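Local structure of flavoprotein (Thermotoga maritima, 5V8S) at residues A[46-58]-A[234-246]. The protein probably works as an oxidoreductase that passes electrons from a bound FMN to a di-iron centre. The protein carries 1 engineered substitution. Residues are numbered along the deposited sequence; the frame is centred on the assembly and turned at random.
Sequences IPEGISYNAYLVK and KALLPGHGLIWKK. With FEO (mu-oxo-diiron), chain C.
His240 meets Ser51 and Ile50 at the edge of the metallo-β-lactamase-like αβ/βα sandwich, where the di-iron site lies. Strand 50-59 belongs to one sheet, strand 235-238 to the other; their short axes pass 7.8 Å apart at 120°, and the loop holding Gly239 to Gly241 carries the metal ligand. His240 NE2 binds the second iron, FE2, at 2.2 Å, an ion also bound by Asp101, Asp180 and the engineered Asp102. Its other nitrogen, ND1, donates to Ser51 O at 2.8 Å, in the ring plane and almost in line with the carbonyl, which fixes the ring's rotation and would tend to make the imidazole a stronger donor to iron. Ile50, with CG1 anti to its backbone N (chi1 -168°), lays CD1 over one face of this ring, a CH-pi contact, while the Tyr52 ring meets it rim to rim; the Tyr52 hydroxyl turns to Asp34.

The dense, hydrogen-bonded part centres on buried Asn53. Its N donates to Gly239 O, and its amide ND2 spans the loop, to Gly241 O at 2.9 Å and Pro238 O at 3.1 Å. Ser51 OG takes the N-H of Gly241 and gives its own proton to Asn53 OD1, so both ends of the Asn53 amide are bonded, which fixes its flip.

Toward Leu237 the packing turns mostly apolar: the Tyr55 ring lies obliquely against Leu237 CB, and Ile243 CD1 sits at its edge 4.1 Å from Tyr55 CE2. Beyond Tyr55 and Leu237 the two strands part, toward exposed Lys234, and the contact ends. Pro238 O takes two donors from opposite faces of its plane: Asn53 ND2 comes from one, and from the other Tyr55 OH reaches Pro238 O at 2.8 Å.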
ATOM      1  N   ILE A  46      -2.641   0.664 -12.948  1.00 18.58           N
ATOM      2  CA  ILE A  46      -2.645   0.469 -14.403  1.00 18.55           C
ATOM      3  C   ILE A  46      -2.592   1.819 -15.110  1.00 20.13           C
ATOM      4  O   ILE A  46      -3.570   2.239 -15.738  1.00 20.73           O
ATOM      5  CB  ILE A  46      -3.838  -0.397 -14.878  1.00 18.30           C
ATOM      6  CG1 ILE A  46      -5.194   0.134 -14.374  1.00 18.72           C
ATOM      7  CG2 ILE A  46      -3.639  -1.822 -14.431  1.00 20.28           C
ATOM      8  CD1 ILE A  46      -6.391  -0.462 -15.197  1.00 19.76           C
ATOM      9  N   PRO A  47      -1.462   2.521 -15.062  1.00 21.40           N
ATOM     10  CA  PRO A  47      -1.331   3.746 -15.868  1.00 22.10           C
ATOM     11  C   PRO A  47      -1.552   3.518 -17.357  1.00 23.55           C
ATOM     12  O   PRO A  47      -1.870   4.479 -18.078  1.00 24.99           O
ATOM     13  CB  PRO A  47       0.105   4.215 -15.580  1.00 23.65           C
ATOM     14  CG  PRO A  47       0.799   3.009 -15.056  1.00 23.98           C
ATOM     15  CD  PRO A  47      -0.226   2.187 -14.341  1.00 22.51           C
ATOM     16  N   GLU A  48      -1.390   2.282 -17.840  1.00 21.63           N
ATOM     17  CA  GLU A  48      -1.582   1.985 -19.251  1.00 21.11           C
ATOM     18  C   GLU A  48      -3.046   1.821 -19.636  1.00 21.99           C
ATOM     19  O   GLU A  48      -3.340   1.705 -20.836  1.00 24.88           O
ATOM     20  CB  GLU A  48      -0.850   0.698 -19.616  1.00 21.93           C
ATOM     21  CG  GLU A  48      -1.391  -0.566 -18.962  1.00 22.56           C
ATOM     22  CD  GLU A  48      -0.711  -0.939 -17.644  1.00 23.81           C
ATOM     23  OE1 GLU A  48      -0.530  -0.058 -16.763  1.00 25.39           O
ATOM     24  OE2 GLU A  48      -0.341  -2.131 -17.504  1.00 23.97           O
ATOM     25  N   GLY A  49      -3.962   1.756 -18.665  1.00 20.17           N
ATOM     26  CA  GLY A  49      -5.374   1.625 -18.968  1.00 19.97           C
ATOM     27  C   GLY A  49      -5.797   0.205 -19.294  1.00 18.93           C
ATOM     28  O   GLY A  49      -5.021  -0.758 -19.287  1.00 18.84           O
ATOM     29  N   ILE A  50      -7.084   0.093 -19.612  1.00 17.62           N
ATOM     30  CA  ILE A  50      -7.712  -1.172 -19.961  1.00 17.33           C
ATOM     31  C   ILE A  50      -8.889  -0.858 -20.865  1.00 17.93           C
ATOM     32  O   ILE A  50      -9.534   0.185 -20.728  1.00 19.42           O
ATOM     33  CB  ILE A  50      -8.147  -1.944 -18.696  1.00 17.11           C
ATOM     34  CG1 ILE A  50      -8.539  -3.386 -19.045  1.00 17.35           C
ATOM     35  CG2 ILE A  50      -9.269  -1.192 -17.956  1.00 17.44           C
ATOM     36  CD1 ILE A  50      -8.977  -4.230 -17.837  1.00 16.91           C
ATOM     37  N   SER A  51      -9.156  -1.758 -21.814  1.00 17.33           N
ATOM     38  CA  SER A  51     -10.334  -1.610 -22.657  1.00 18.00           C
ATOM     39  C   SER A  51     -11.455  -2.504 -22.145  1.00 17.79           C
ATOM     40  O   SER A  51     -11.223  -3.496 -21.455  1.00 17.85           O
ATOM     41  CB  SER A  51     -10.028  -1.931 -24.125  1.00 19.01           C
ATOM     42  OG  SER A  51      -9.949  -3.331 -24.373  1.00 19.50           O
ATOM     43  N   TYR A  52     -12.684  -2.140 -22.507  1.00 17.67           N
ATOM     44  CA  TYR A  52     -13.860  -3.000 -22.325  1.00 17.40           C
ATOM     45  C   TYR A  52     -14.387  -3.320 -23.715  1.00 18.72           C
ATOM     46  O   TYR A  52     -14.672  -2.405 -24.504  1.00 19.29           O
ATOM     47  CB  TYR A  52     -14.959  -2.364 -21.444  1.00 18.38           C
ATOM     48  CG  TYR A  52     -14.377  -1.760 -20.195  1.00 17.50           C
ATOM     49  CD1 TYR A  52     -13.691  -2.548 -19.286  1.00 17.61           C
ATOM     50  CD2 TYR A  52     -14.445  -0.409 -19.979  1.00 17.96           C
ATOM     51  CE1 TYR A  52     -13.078  -2.000 -18.160  1.00 17.95           C
ATOM     52  CE2 TYR A  52     -13.845   0.166 -18.839  1.00 18.64           C
ATOM     53  CZ  TYR A  52     -13.154  -0.647 -17.940  1.00 18.63           C
ATOM     54  OH  TYR A  52     -12.513  -0.117 -16.815  1.00 18.52           O
ATOM     55  N   ASN A  53     -14.514  -4.612 -24.012  1.00 17.40           N
ATOM     56  CA  ASN A  53     -14.866  -5.074 -25.351  1.00 17.47           C
ATOM     57  C   ASN A  53     -16.180  -5.838 -25.285  1.00 17.87           C
ATOM     58  O   ASN A  53     -16.282  -6.817 -24.544  1.00 19.72           O
ATOM     59  CB  ASN A  53     -13.827  -6.051 -25.917  1.00 18.65           C
ATOM     60  CG  ASN A  53     -12.398  -5.503 -25.905  1.00 19.91           C
ATOM     61  OD1 ASN A  53     -12.162  -4.289 -25.872  1.00 20.23           O
ATOM     62  ND2 ASN A  53     -11.433  -6.419 -25.946  1.00 19.28           N
ATOM     63  N   ALA A  54     -17.168  -5.401 -26.057  1.00 19.08           N
ATOM     64  CA  ALA A  54     -18.416  -6.128 -26.234  1.00 19.47           C
ATOM     65  C   ALA A  54     -18.558  -6.471 -27.708  1.00 19.18           C
ATOM     66  O   ALA A  54     -17.865  -5.907 -28.549  1.00 20.65           O
ATOM     67  CB  ALA A  54     -19.595  -5.267 -25.777  1.00 19.88           C
ATOM     68  N   TYR A  55     -19.457  -7.405 -28.017  1.00 19.18           N
ATOM     69  CA  TYR A  55     -19.571  -7.909 -29.379  1.00 19.26           C
ATOM     70  C   TYR A  55     -21.034  -7.996 -29.776  1.00 19.90           C
ATOM     71  O   TYR A  55     -21.900  -8.266 -28.939  1.00 21.92           O
ATOM     72  CB  TYR A  55     -18.922  -9.294 -29.527  1.00 18.65           C
ATOM     73  CG  TYR A  55     -17.452  -9.250 -29.167  1.00 18.29           C
ATOM     74  CD1 TYR A  55     -17.038  -9.405 -27.849  1.00 19.04           C
ATOM     75  CD2 TYR A  55     -16.483  -9.002 -30.123  1.00 18.56           C
ATOM     76  CE1 TYR A  55     -15.696  -9.325 -27.497  1.00 18.52           C
ATOM     77  CE2 TYR A  55     -15.145  -8.928 -29.786  1.00 19.10           C
ATOM     78  CZ  TYR A  55     -14.756  -9.091 -28.479  1.00 19.39           C
ATOM     79  OH  TYR A  55     -13.417  -9.018 -28.184  1.00 19.24           O
ATOM     80  N   LEU A  56     -21.301  -7.798 -31.071  1.00 19.96           N
ATOM     81  CA  LEU A  56     -22.639  -7.973 -31.623  1.00 21.28           C
ATOM     82  C   LEU A  56     -22.567  -8.950 -32.789  1.00 21.45           C
ATOM     83  O   LEU A  56     -21.786  -8.746 -33.727  1.00 22.87           O
ATOM     84  CB  LEU A  56     -23.229  -6.642 -32.102  1.00 22.73           C
ATOM     85  CG  LEU A  56     -24.653  -6.756 -32.669  1.00 24.30           C
ATOM     86  CD1 LEU A  56     -25.655  -6.923 -31.537  1.00 24.00           C
ATOM     87  CD2 LEU A  56     -25.002  -5.552 -33.525  1.00 25.50           C
ATOM     88  N   VAL A  57     -23.393  -9.994 -32.736  1.00 22.10           N
ATOM     89  CA  VAL A  57     -23.468 -10.990 -33.798  1.00 22.07           C
ATOM     90  C   VAL A  57     -24.813 -10.804 -34.479  1.00 22.96           C
ATOM     91  O   VAL A  57     -25.853 -10.987 -33.848  1.00 23.67           O
ATOM     92  CB  VAL A  57     -23.321 -12.431 -33.270  1.00 22.56           C
ATOM     93  CG1 VAL A  57     -23.109 -13.397 -34.437  1.00 22.19           C
ATOM     94  CG2 VAL A  57     -22.173 -12.535 -32.269  1.00 23.50           C
ATOM     95  N   LYS A  58     -24.797 -10.440 -35.760  1.00 24.03           N
ATOM     96  CA  LYS A  58     -26.021 -10.215 -36.515  1.00 26.00           C
ATOM     97  C   LYS A  58     -26.277 -11.442 -37.370  1.00 27.05           C
ATOM     98  O   LYS A  58     -25.469 -11.774 -38.244  1.00 29.47           O
ATOM     99  CB  LYS A  58     -25.905  -8.955 -37.372  1.00 26.95           C
ATOM    100  CG  LYS A  58     -25.672  -7.706 -36.522  1.00 27.70           C
ATOM    101  CD  LYS A  58     -25.730  -6.416 -37.339  1.00 30.90           C
ATOM    102  CE  LYS A  58     -27.156  -5.919 -37.535  1.00 32.77           C
ATOM    103  NZ  LYS A  58     -27.195  -4.612 -38.285  1.00 33.39           N
ATOM    104  N   LYS A 234     -10.439 -20.949 -33.703  1.00 27.16           N
ATOM    105  CA  LYS A 234      -9.925 -20.136 -34.794  1.00 29.27           C
ATOM    106  C   LYS A 234      -9.740 -18.668 -34.422  1.00 25.95           C
ATOM    107  O   LYS A 234      -8.955 -17.976 -35.083  1.00 27.32           O
ATOM    108  CB  LYS A 234     -10.790 -20.300 -36.060  1.00 33.56           C
ATOM    109  CG  LYS A 234     -12.046 -19.473 -36.161  1.00 36.75           C
ATOM    110  CD  LYS A 234     -12.729 -19.716 -37.517  1.00 40.27           C
ATOM    111  CE  LYS A 234     -13.931 -18.794 -37.737  1.00 42.10           C
ATOM    112  NZ  LYS A 234     -14.779 -19.198 -38.897  1.00 44.17           N
ATOM    113  N   ALA A 235     -10.378 -18.193 -33.349  1.00 24.54           N
ATOM    114  CA  ALA A 235     -10.232 -16.820 -32.902  1.00 22.42           C
ATOM    115  C   ALA A 235     -10.656 -16.768 -31.448  1.00 21.26           C
ATOM    116  O   ALA A 235     -11.536 -17.518 -31.014  1.00 22.43           O
ATOM    117  CB  ALA A 235     -11.068 -15.850 -33.739  1.00 24.24           C
ATOM    118  N   LEU A 236      -9.980 -15.902 -30.691  1.00 20.62           N
ATOM    119  CA  LEU A 236     -10.330 -15.642 -29.301  1.00 20.51           C
ATOM    120  C   LEU A 236     -10.625 -14.158 -29.166  1.00 18.49           C
ATOM    121  O   LEU A 236      -9.766 -13.319 -29.468  1.00 20.56           O
ATOM    122  CB  LEU A 236      -9.204 -16.078 -28.360  1.00 22.18           C
ATOM    123  CG  LEU A 236      -9.556 -16.051 -26.871  1.00 25.01           C
ATOM    124  CD1 LEU A 236      -8.788 -17.135 -26.147  1.00 28.10           C
ATOM    125  CD2 LEU A 236      -9.277 -14.699 -26.222  1.00 25.42           C
ATOM    126  N   LEU A 237     -11.842 -13.844 -28.706  1.00 18.13           N
ATOM    127  CA  LEU A 237     -12.372 -12.485 -28.618  1.00 18.28           C
ATOM    128  C   LEU A 237     -12.649 -12.212 -27.143  1.00 18.22           C
ATOM    129  O   LEU A 237     -13.732 -12.556 -26.626  1.00 18.71           O
ATOM    130  CB  LEU A 237     -13.669 -12.363 -29.421  1.00 20.24           C
ATOM    131  CG  LEU A 237     -13.553 -12.139 -30.939  1.00 21.85           C
ATOM    132  CD1 LEU A 237     -12.575 -13.095 -31.597  1.00 24.61           C
ATOM    133  CD2 LEU A 237     -14.923 -12.208 -31.581  1.00 22.65           C
ATOM    134  N   PRO A 238     -11.697 -11.632 -26.420  1.00 18.37           N
ATOM    135  CA  PRO A 238     -11.881 -11.400 -24.978  1.00 18.06           C
ATOM    136  C   PRO A 238     -12.516 -10.067 -24.655  1.00 17.46           C
ATOM    137  O   PRO A 238     -12.702  -9.214 -25.527  1.00 18.11           O
ATOM    138  CB  PRO A 238     -10.445 -11.422 -24.449  1.00 18.84           C
ATOM    139  CG  PRO A 238      -9.678 -10.757 -25.582  1.00 20.52           C
ATOM    140  CD  PRO A 238     -10.390 -11.154 -26.890  1.00 18.76           C
ATOM    141  N   GLY A 239     -12.783  -9.860 -23.362  1.00 17.15           N
ATOM    142  CA  GLY A 239     -13.423  -8.653 -22.880  1.00 16.51           C
ATOM    143  C   GLY A 239     -12.510  -7.486 -22.631  1.00 16.45           C
ATOM    144  O   GLY A 239     -13.002  -6.382 -22.413  1.00 17.20           O
ATOM    145  N   HIS A 240     -11.205  -7.717 -22.637  1.00 16.81           N
ATOM    146  CA  HIS A 240     -10.225  -6.667 -22.397  1.00 17.44           C
ATOM    147  C   HIS A 240      -9.032  -6.903 -23.300  1.00 18.83           C
ATOM    148  O   HIS A 240      -8.540  -8.024 -23.378  1.00 19.85           O
ATOM    149  CB  HIS A 240      -9.714  -6.698 -20.945  1.00 17.47           C
ATOM    150  CG  HIS A 240     -10.794  -6.691 -19.908  1.00 17.33           C
ATOM    151  ND1 HIS A 240     -11.623  -5.612 -19.688  1.00 17.31           N
ATOM    152  CD2 HIS A 240     -11.183  -7.646 -19.036  1.00 17.23           C
ATOM    153  CE1 HIS A 240     -12.469  -5.898 -18.715  1.00 19.33           C
ATOM    154  NE2 HIS A 240     -12.217  -7.123 -18.297  1.00 19.53           N
ATOM    155  N   GLY A 241      -8.551  -5.834 -23.938  1.00 18.11           N
ATOM    156  CA  GLY A 241      -7.329  -5.913 -24.733  1.00 18.58           C
ATOM    157  C   GLY A 241      -7.559  -6.382 -26.164  1.00 19.64           C
ATOM    158  O   GLY A 241      -8.619  -6.185 -26.757  1.00 20.83           O
ATOM    159  N   LEU A 242      -6.521  -7.003 -26.717  1.00 19.75           N
ATOM    160  CA  LEU A 242      -6.503  -7.393 -28.115  1.00 20.07           C
ATOM    161  C   LEU A 242      -7.413  -8.585 -28.387  1.00 20.68           C
ATOM    162  O   LEU A 242      -7.594  -9.477 -27.552  1.00 21.47           O
ATOM    163  CB  LEU A 242      -5.086  -7.792 -28.496  1.00 21.10           C
ATOM    164  CG  LEU A 242      -4.045  -6.695 -28.728  1.00 24.78           C
ATOM    165  CD1 LEU A 242      -2.836  -7.341 -29.375  1.00 25.75           C
ATOM    166  CD2 LEU A 242      -4.577  -5.538 -29.591  1.00 24.76           C
ATOM    167  N   ILE A 243      -7.929  -8.616 -29.619  1.00 21.60           N
ATOM    168  CA  ILE A 243      -8.592  -9.775 -30.205  1.00 21.20           C
ATOM    169  C   ILE A 243      -7.533 -10.588 -30.927  1.00 21.36           C
ATOM    170  O   ILE A 243      -6.608 -10.020 -31.521  1.00 22.39           O
ATOM    171  CB  ILE A 243      -9.679  -9.302 -31.183  1.00 23.35           C
ATOM    172  CG1 ILE A 243     -10.778  -8.583 -30.416  1.00 23.71           C
ATOM    173  CG2 ILE A 243     -10.232 -10.449 -32.024  1.00 26.37           C
ATOM    174  CD1 ILE A 243     -11.561  -7.645 -31.276  1.00 26.31           C
ATOM    175  N   TRP A 244      -7.665 -11.909 -30.892  1.00 20.34           N
ATOM    176  CA  TRP A 244      -6.687 -12.809 -31.500  1.00 21.43           C
ATOM    177  C   TRP A 244      -7.346 -13.569 -32.646  1.00 22.57           C
ATOM    178  O   TRP A 244      -8.077 -14.537 -32.423  1.00 22.61           O
ATOM    179  CB  TRP A 244      -6.099 -13.741 -30.447  1.00 21.44           C
ATOM    180  CG  TRP A 244      -5.344 -12.982 -29.393  1.00 21.87           C
ATOM    181  CD1 TRP A 244      -5.870 -12.187 -28.403  1.00 22.43           C
ATOM    182  CD2 TRP A 244      -3.919 -12.916 -29.238  1.00 22.45           C
ATOM    183  NE1 TRP A 244      -4.854 -11.652 -27.645  1.00 23.17           N
ATOM    184  CE2 TRP A 244      -3.651 -12.089 -28.132  1.00 22.54           C
ATOM    185  CE3 TRP A 244      -2.849 -13.498 -29.913  1.00 22.82           C
ATOM    186  CZ2 TRP A 244      -2.352 -11.822 -27.699  1.00 23.59           C
ATOM    187  CZ3 TRP A 244      -1.559 -13.229 -29.488  1.00 23.37           C
ATOM    188  CH2 TRP A 244      -1.322 -12.403 -28.387  1.00 24.18           C
ATOM    189  N   LYS A 245      -7.084 -13.111 -33.864  1.00 24.28           N
ATOM    190  CA  LYS A 245      -7.569 -13.745 -35.081  1.00 25.59           C
ATOM    191  C   LYS A 245      -6.493 -14.495 -35.847  1.00 26.96           C
ATOM    192  O   LYS A 245      -6.803 -15.458 -36.549  1.00 29.39           O
ATOM    193  CB  LYS A 245      -8.178 -12.679 -36.002  1.00 26.77           C
ATOM    194  CG  LYS A 245      -9.537 -12.179 -35.538  1.00 29.65           C
ATOM    195  CD  LYS A 245      -9.970 -10.897 -36.260  1.00 30.96           C
ATOM    196  CE  LYS A 245     -10.185 -11.106 -37.741  1.00 33.41           C
ATOM    197  NZ  LYS A 245     -10.629  -9.835 -38.410  1.00 34.90           N
ATOM    198  N   LYS A 246      -5.236 -14.086 -35.725  1.00 28.07           N
ATOM    199  CA  LYS A 246      -4.172 -14.745 -36.465  1.00 30.15           C
ATOM    200  C   LYS A 246      -3.646 -15.968 -35.719  1.00 29.96           C
ATOM    201  O   LYS A 246      -3.445 -17.024 -36.322  1.00 32.43           O
ATOM    202  CB  LYS A 246      -3.077 -13.721 -36.751  1.00 32.43           C
ATOM    203  CG  LYS A 246      -1.769 -14.273 -37.300  1.00 38.23           C
ATOM    204  CD  LYS A 246      -0.786 -13.129 -37.554  1.00 43.07           C
ATOM    205  CE  LYS A 246       0.619 -13.482 -37.103  1.00 47.01           C
ATOM    206  NZ  LYS A 246       1.560 -12.307 -37.139  1.00 48.55           N
TER
HETATM  207 FE1  FEO C 401     -13.821  -9.957 -13.929  1.00 19.83          FE
HETATM  208 FE2  FEO C 401     -13.418  -8.014 -16.702  1.00 21.34          FE
HETATM  209  O   FEO C 401     -14.283  -8.592 -15.135  1.00 21.81           O
HETATM  210  O   HOH W   1     -12.024  -8.689 -13.747  1.00 54.25           O
HETATM  211  O   HOH W   2     -11.479  -8.023 -15.513  1.00 26.54           O